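Local coordinates for putative efflux transporter (Bacteroides eggerthii, PDB 4L8J), which probably serves as the periplasmic adaptor (membrane-fusion protein) of a bacterial efflux pump, as in other members of the HlyD family, at residues R149-S152 with G153-I156; G303-P306 with G307-V310. All coordinates share one frame; numbering follows the deposited sequence.

Contact 1 of 2, residues R149-S152 with G153-I156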
ATOM      1  N   ARG A 149     -47.486  12.665  61.417  1.00 64.36           N
ATOM      2  CA  ARG A 149     -47.491  14.129  61.348  1.00 63.33           C
ATOM      3  C   ARG A 149     -46.100  14.609  60.936  1.00 67.36           C
ATOM      4  O   ARG A 149     -45.093  14.103  61.448  1.00 68.69           O
ATOM      5  CB  ARG A 149     -47.950  14.737  62.693  1.00 63.42           C
ATOM      6  CG  ARG A 149     -49.410  14.414  63.014  1.00 66.54           C
ATOM      7  CD  ARG A 149     -49.895  15.011  64.326  1.00 71.41           C
ATOM      8  NE  ARG A 149     -51.353  14.927  64.461  1.00 74.72           N
ATOM      9  CZ  ARG A 149     -52.001  13.919  65.048  1.00 96.48           C
ATOM     10  NH1 ARG A 149     -51.328  12.894  65.559  1.00 90.64           N
ATOM     11  NH2 ARG A 149     -53.327  13.930  65.126  1.00 78.78           N
ATOM     12  N   VAL A 150     -46.047  15.516  59.940  1.00 61.45           N
ATOM     13  CA  VAL A 150     -44.803  16.049  59.368  1.00 60.32           C
ATOM     14  C   VAL A 150     -44.850  17.577  59.257  1.00 65.52           C
ATOM     15  O   VAL A 150     -45.932  18.171  59.230  1.00 64.83           O
ATOM     16  CB  VAL A 150     -44.457  15.426  57.971  1.00 62.12           C
ATOM     17  CG1 VAL A 150     -44.175  13.930  58.072  1.00 61.79           C
ATOM     18  CG2 VAL A 150     -45.540  15.718  56.925  1.00 61.03           C
ATOM     19  N   ASN A 151     -43.661  18.188  59.111  1.00 63.52           N
ATOM     20  CA  ASN A 151     -43.467  19.621  58.910  1.00 63.72           C
ATOM     21  C   ASN A 151     -43.046  19.883  57.466  1.00 68.60           C
ATOM     22  O   ASN A 151     -42.802  18.933  56.718  1.00 69.03           O
ATOM     23  CB  ASN A 151     -42.388  20.157  59.875  1.00 66.65           C
ATOM     24  CG  ASN A 151     -42.657  19.900  61.337  1.00 94.37           C
ATOM     25  OD1 ASN A 151     -43.668  20.340  61.899  1.00 88.32           O
ATOM     26  ND2 ASN A 151     -41.738  19.197  61.989  1.00 87.49           N
ATOM     27  N   SER A 152     -42.929  21.161  57.077  1.00 64.24           N
ATOM     28  CA  SER A 152     -42.444  21.530  55.751  1.00 63.26           C
ATOM     29  C   SER A 152     -40.979  21.186  55.665  1.00 66.01           C
ATOM     30  O   SER A 152     -40.273  21.272  56.672  1.00 67.47           O
ATOM     31  CB  SER A 152     -42.645  23.019  55.491  1.00 66.45           C
ATOM     32  OG  SER A 152     -44.014  23.355  55.612  1.00 78.72           O
ATOM     33  N   GLY A 153     -40.542  20.747  54.499  1.00 59.88           N
ATOM     34  CA  GLY A 153     -39.151  20.369  54.285  1.00 59.12           C
ATOM     35  C   GLY A 153     -38.756  19.019  54.848  1.00 63.07           C
ATOM     36  O   GLY A 153     -37.661  18.545  54.556  1.00 62.94           O
ATOM     37  N   GLU A 154     -39.628  18.382  55.654  1.00 60.70           N
ATOM     38  CA  GLU A 154     -39.365  17.056  56.219  1.00 61.35           C
ATOM     39  C   GLU A 154     -39.444  16.012  55.091  1.00 65.86           C
ATOM     40  O   GLU A 154     -40.459  15.949  54.388  1.00 66.21           O
ATOM     41  CB  GLU A 154     -40.365  16.746  57.343  1.00 63.63           C
ATOM     42  CG  GLU A 154     -40.014  15.523  58.177  1.00 71.37           C
ATOM     43  CD  GLU A 154     -40.841  15.323  59.435  1.00 92.91           C
ATOM     44  OE1 GLU A 154     -41.485  16.295  59.895  1.00 86.81           O
ATOM     45  OE2 GLU A 154     -40.807  14.199  59.986  1.00 87.01           O
ATOM     46  N   GLY A 155     -38.359  15.258  54.902  1.00 60.48           N
ATOM     47  CA  GLY A 155     -38.258  14.231  53.872  1.00 58.78           C
ATOM     48  C   GLY A 155     -39.394  13.228  53.918  1.00 59.61           C
ATOM     49  O   GLY A 155     -39.698  12.685  54.984  1.00 59.80           O
ATOM     50  N   ILE A 156     -40.067  13.022  52.770  1.00 52.42           N
ATOM     51  CA  ILE A 156     -41.183  12.076  52.689  1.00 50.89           C
ATOM     52  C   ILE A 156     -40.673  10.810  51.970  1.00 52.62           C
ATOM     53  O   ILE A 156     -40.847   9.704  52.472  1.00 52.89           O
ATOM     54  CB  ILE A 156     -42.423  12.731  52.024  1.00 51.72           C
ATOM     55  CG1 ILE A 156     -42.885  14.024  52.781  1.00 50.94           C
ATOM     56  CG2 ILE A 156     -43.569  11.730  51.816  1.00 51.25           C
ATOM     57  CD1 ILE A 156     -43.359  13.904  54.257  1.00 53.04           C
TER
HETATM   58  O   HOH W   1     -42.743  17.253  54.404  1.00 43.31           O
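E154 lays its carboxylate against V150, the carbon CD lying 3.9 Å from V150 CG1, while OE1 accepts the backbone N-H of N151 (N151 N to E154 OE1, 3.0 Å). That bond is fairly straight at 158°, but it meets OE1 on the anti side and 33° out of the carboxylate plane. With CG anti to the backbone N (chi1 -168°) and the chain extended beyond it, the glutamate reaches back across the mouth of a type II beta turn running from N151 to E154. The turn's own bond, E154 N to N151 O, is weak at 3.4 Å. A water donates to N151 O and, at 2.6 Å, to E154 O, bridging the two ends a second time. G153 takes the positive-phi corner, where a CB would clash with S152 O. Replacing E154 by an alanine is likely to leave the amide of N151 without this acceptor and to open a gap over V150. V150 CG2 also meets I156 CD1 at 3.9 Å, and both side chains rest on I45 of strand 43-47. The turn thus leads from strand 149-150, paired with 43-47, into strand 155-161 of the neighbouring four-stranded sheet.

Contact 2 of 2, residues G303-P306 with G307-V310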
ATOM      1  N   GLY A 303      11.339 -18.295   1.402  1.00 33.31           N
ATOM      2  CA  GLY A 303      11.079 -19.556   0.716  1.00 33.34           C
ATOM      3  C   GLY A 303      11.245 -19.611  -0.794  1.00 36.96           C
ATOM      4  O   GLY A 303      11.111 -20.692  -1.383  1.00 36.23           O
ATOM      5  N   LEU A 304      11.515 -18.461  -1.441  1.00 32.59           N
ATOM      6  CA  LEU A 304      11.678 -18.391  -2.901  1.00 32.06           C
ATOM      7  C   LEU A 304      12.862 -17.529  -3.321  1.00 38.25           C
ATOM      8  O   LEU A 304      13.175 -16.552  -2.652  1.00 37.74           O
ATOM      9  CB  LEU A 304      10.402 -17.824  -3.556  1.00 30.43           C
ATOM     10  CG  LEU A 304       9.111 -18.619  -3.369  1.00 31.93           C
ATOM     11  CD1 LEU A 304       7.931 -17.836  -3.837  1.00 30.57           C
ATOM     12  CD2 LEU A 304       9.172 -19.986  -4.060  1.00 30.42           C
ATOM     13  N   LYS A 305      13.465 -17.854  -4.468  1.00 36.23           N
ATOM     14  CA  LYS A 305      14.532 -17.067  -5.081  1.00 38.13           C
ATOM     15  C   LYS A 305      14.020 -16.557  -6.447  1.00 42.36           C
ATOM     16  O   LYS A 305      13.212 -17.254  -7.079  1.00 37.00           O
ATOM     17  CB  LYS A 305      15.823 -17.903  -5.264  1.00 42.83           C
ATOM     18  CG  LYS A 305      16.507 -18.345  -3.973  1.00 66.24           C
ATOM     19  CD  LYS A 305      17.647 -19.332  -4.255  1.00 79.47           C
ATOM     20  CE  LYS A 305      18.102 -20.101  -3.028  1.00 93.54           C
ATOM     21  NZ  LYS A 305      18.925 -19.274  -2.103  1.00103.13           N
ATOM     22  N   PRO A 306      14.482 -15.382  -6.947  1.00 42.28           N
ATOM     23  CA  PRO A 306      14.027 -14.924  -8.274  1.00 42.19           C
ATOM     24  C   PRO A 306      14.376 -15.929  -9.359  1.00 44.43           C
ATOM     25  O   PRO A 306      15.408 -16.592  -9.278  1.00 44.08           O
ATOM     26  CB  PRO A 306      14.805 -13.610  -8.495  1.00 44.43           C
ATOM     27  CG  PRO A 306      15.282 -13.202  -7.184  1.00 48.91           C
ATOM     28  CD  PRO A 306      15.462 -14.438  -6.368  1.00 44.95           C
ATOM     29  N   GLY A 307      13.501 -16.066 -10.337  1.00 39.64           N
ATOM     30  CA  GLY A 307      13.765 -16.961 -11.449  1.00 39.03           C
ATOM     31  C   GLY A 307      13.226 -18.366 -11.293  1.00 42.36           C
ATOM     32  O   GLY A 307      13.122 -19.080 -12.290  1.00 42.11           O
ATOM     33  N   GLU A 308      12.874 -18.784 -10.063  1.00 36.10           N
ATOM     34  CA  GLU A 308      12.276 -20.110  -9.865  1.00 35.74           C
ATOM     35  C   GLU A 308      10.887 -20.141 -10.520  1.00 36.95           C
ATOM     36  O   GLU A 308      10.264 -19.091 -10.691  1.00 35.62           O
ATOM     37  CB  GLU A 308      12.170 -20.468  -8.360  1.00 36.36           C
ATOM     38  CG  GLU A 308      13.515 -20.628  -7.667  1.00 41.60           C
ATOM     39  CD  GLU A 308      13.426 -21.353  -6.340  1.00 47.01           C
ATOM     40  OE1 GLU A 308      13.050 -20.711  -5.336  1.00 46.39           O
ATOM     41  OE2 GLU A 308      13.687 -22.578  -6.313  1.00 51.00           O
ATOM     42  N   THR A 309      10.402 -21.340 -10.860  1.00 34.63           N
ATOM     43  CA  THR A 309       9.104 -21.513 -11.505  1.00 33.30           C
ATOM     44  C   THR A 309       8.077 -22.114 -10.536  1.00 34.14           C
ATOM     45  O   THR A 309       8.315 -23.176  -9.966  1.00 32.50           O
ATOM     46  CB  THR A 309       9.274 -22.379 -12.765  1.00 35.94           C
ATOM     47  OG1 THR A 309      10.280 -21.784 -13.571  1.00 36.58           O
ATOM     48  CG2 THR A 309       7.987 -22.509 -13.557  1.00 33.08           C
ATOM     49  N   VAL A 310       6.912 -21.465 -10.402  1.00 30.56           N
ATOM     50  CA  VAL A 310       5.826 -21.973  -9.545  1.00 28.55           C
ATOM     51  C   VAL A 310       4.593 -22.332 -10.402  1.00 32.07           C
ATOM     52  O   VAL A 310       4.380 -21.712 -11.431  1.00 31.10           O
ATOM     53  CB  VAL A 310       5.429 -21.011  -8.386  1.00 32.48           C
ATOM     54  CG1 VAL A 310       6.565 -20.836  -7.372  1.00 33.16           C
ATOM     55  CG2 VAL A 310       4.961 -19.643  -8.908  1.00 32.27           C
TER
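G303 comes within 4.4 Å of the second segment, from its O to E308 OE1, and the same carbonyl is hydrogen-bonded by R285 of the second subunit. L304 meets both the last residue of the turn that follows and the strand beyond it through its branch CD2, which lies 4.1 Å from E308 OE1 and 4.3 Å from V310 CG1. Its CA is closer to the same carboxylate oxygen, 3.6 Å from E308 OE1, and the leucine packs on V258 of the second subunit. At K305 the backbone does the work: its N-H donates to E308 OE1 (K305 N to E308 OE1, 3.0 Å) at an angle of 157°, reaching the oxygen on the anti side and 23° out of the carboxylate plane. The carbonyl of K305 then receives the weak closing bond of a type II beta turn, E308 N to K305 O at 3.4 Å, with E308 CG resting 3.4 Å from K305 O. The turn spans four residues, K305 to E308, and its last residue bends its carboxylate back to the amide of the first. P306 fills the second position, where its ring-restricted phi suits the turn. G307 follows at positive phi, where a side chain would be jammed against P306 O. E308 turns its CG anti to its own carbonyl carbon (chi1 -65°), which carries the carboxylate alongside the first segment; OE2 makes a salt bridge to the same arginine, and V310 continues the sheet into that subunit through an antiparallel ladder.

Overall arrangement
From the N terminus, the chain lays down barrel strand 20-29, then goes out through strands of the two four-stranded sheets and the helical pair 68-95 and 102-127 before contact 1 closes the short loop between strands 149-150 and 155-161, linking those two sheets. It then returns to complete the six-stranded barrel, and only afterwards does contact 2 close the loop that leads from strand 297-300 into strand 309-313, beside the second subunit. The two are in series, neither nested nor crossing, on opposite sides of the chain's centre, with their own centres about 91 Å apart. Contact 1 is internal to its chain, whereas contact 2 helps to join two chains.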